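Side-chain contact in bromo domain-containing protein (Trypanosoma brucei brucei, PDB 5K29), which is of uncharacterised function but carries a bromodomain and so probably recognises acetylated lysine, as relatives with this domain do: residues 79-82 and 83-87. Sequence-based numbering, arbitrary orientation.
Sequences EDIR and LMVNN
L83, M84, V85 and N86 each donate their backbone N-H to the carbonyl four residues earlier, which makes 79-87 an unbroken alpha-helical part of helix 75-92. The bond from L83 N to E79 O, 2.8 Å long, meets the carbonyl almost head-on (C=O...N 170°). M84 N instead reaches D80 O over 3.1 Å, from 28° outside the carbonyl plane. Among side chains, the closest apolar meeting is that of I81 CD1 with M84 CE, 3.9 Å apart. As modelled, a nearly eclipsed CG-SD torsion (chi3 12°) brings CE back toward that CD1, so this methyl's placement is less certain. I81 also meets V85, four residues on, more loosely, CG2 to CG2 at 4.4 Å. I81 packs on M110 and V85 on E106, both of helix 97-122, while I81 also meets L22, and M84 and V85 meet P51. N86 folds its amide against the preceding turn, CG lying 3.1 Å from R82 O, yet ND2 is poorly angled for bonding that oxygen. D80 directs its carboxylate elsewhere, OD2 forming a salt bridge with R62 and a hydrogen bond with Y68. Main-chain bonds thus join the turns; methyl contacts merely add to this, with no side-chain hydrogen bond between the two segments.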
loop_
_atom_site.group_PDB
_atom_site.type_symbol
_atom_site.label_atom_id
_atom_site.label_comp_id
_atom_site.label_asym_id
_atom_site.label_seq_id
_atom_site.Cartn_x
_atom_site.Cartn_y
_atom_site.Cartn_z
ATOM N N GLU A 79 -4.619 3.866 3.989
ATOM C CA GLU A 79 -4.198 4.888 4.967
ATOM C C GLU A 79 -2.690 4.815 5.127
ATOM O O GLU A 79 -2.021 5.818 4.960
ATOM C CB GLU A 79 -4.810 4.640 6.338
ATOM C CG GLU A 79 -6.179 5.232 6.557
ATOM C CD GLU A 79 -6.810 4.786 7.862
ATOM O OE1 GLU A 79 -6.062 4.378 8.781
ATOM O OE2 GLU A 79 -8.054 4.849 7.970
ATOM N N ASP A 80 -2.150 3.611 5.367
ATOM C CA ASP A 80 -0.712 3.387 5.548
ATOM C C ASP A 80 0.108 3.915 4.393
ATOM O O ASP A 80 1.117 4.553 4.623
ATOM C CB ASP A 80 -0.436 1.897 5.768
ATOM C CG ASP A 80 -0.814 1.398 7.143
ATOM O OD1 ASP A 80 -1.441 2.174 7.916
ATOM O OD2 ASP A 80 -0.476 0.249 7.460
ATOM N N ILE A 81 -0.348 3.686 3.156
ATOM C CA ILE A 81 0.318 4.181 1.959
ATOM C C ILE A 81 0.277 5.709 1.950
ATOM O O ILE A 81 1.302 6.316 1.701
ATOM C CB ILE A 81 -0.283 3.580 0.653
ATOM C CG1 ILE A 81 -0.193 2.017 0.603
ATOM C CG2 ILE A 81 0.335 4.231 -0.625
ATOM C CD1 ILE A 81 1.220 1.397 0.622
ATOM N N ARG A 82 -0.912 6.326 2.168
ATOM C CA ARG A 82 -1.056 7.789 2.136
ATOM C C ARG A 82 -0.213 8.442 3.201
ATOM O O ARG A 82 0.428 9.458 2.923
ATOM C CB ARG A 82 -2.530 8.212 2.233
ATOM C CG ARG A 82 -3.256 7.899 0.928
ATOM C CD ARG A 82 -4.641 8.433 0.854
ATOM N NE ARG A 82 -5.193 8.180 -0.475
ATOM C CZ ARG A 82 -6.283 7.471 -0.703
ATOM N NH1 ARG A 82 -6.701 7.275 -1.943
ATOM N NH2 ARG A 82 -6.975 6.962 0.309
ATOM N N LEU A 83 -0.132 7.817 4.381
ATOM C CA LEU A 83 0.675 8.320 5.482
ATOM C C LEU A 83 2.153 8.292 5.156
ATOM O O LEU A 83 2.836 9.255 5.494
ATOM C CB LEU A 83 0.391 7.596 6.827
ATOM C CG LEU A 83 -1.026 7.642 7.442
ATOM C CD1 LEU A 83 -0.997 7.216 8.915
ATOM C CD2 LEU A 83 -1.663 9.037 7.374
ATOM N N MET A 84 2.653 7.223 4.477
ATOM C CA MET A 84 4.080 7.098 4.099
ATOM C C MET A 84 4.354 8.174 3.062
ATOM O O MET A 84 5.362 8.860 3.130
ATOM C CB MET A 84 4.363 5.749 3.409
ATOM C CG MET A 84 4.449 4.536 4.321
ATOM S SD MET A 84 4.306 2.868 3.498
ATOM C CE MET A 84 4.452 3.243 1.863
ATOM N N VAL A 85 3.439 8.335 2.099
ATOM C CA VAL A 85 3.595 9.330 1.039
ATOM C C VAL A 85 3.590 10.766 1.598
ATOM O O VAL A 85 4.446 11.551 1.201
ATOM C CB VAL A 85 2.574 9.106 -0.088
ATOM C CG1 VAL A 85 2.515 10.312 -1.026
ATOM C CG2 VAL A 85 2.930 7.821 -0.855
ATOM N N ASN A 86 2.686 11.084 2.536
ATOM C CA ASN A 86 2.635 12.417 3.199
ATOM C C ASN A 86 3.950 12.686 3.969
ATOM O O ASN A 86 4.452 13.812 3.994
ATOM C CB ASN A 86 1.462 12.478 4.177
ATOM C CG ASN A 86 0.074 12.457 3.578
ATOM O OD1 ASN A 86 -0.162 12.872 2.440
ATOM N ND2 ASN A 86 -0.901 11.993 4.362
ATOM N N ASN A 87 4.550 11.612 4.525
ATOM C CA ASN A 87 5.831 11.687 5.224
ATOM C C ASN A 87 6.975 11.998 4.245
ATOM O O ASN A 87 7.817 12.838 4.564
ATOM C CB ASN A 87 6.109 10.408 6.013
ATOM C CG ASN A 87 7.161 10.616 7.064
ATOM O OD1 ASN A 87 7.008 11.432 7.974
ATOM N ND2 ASN A 87 8.268 9.911 6.940
#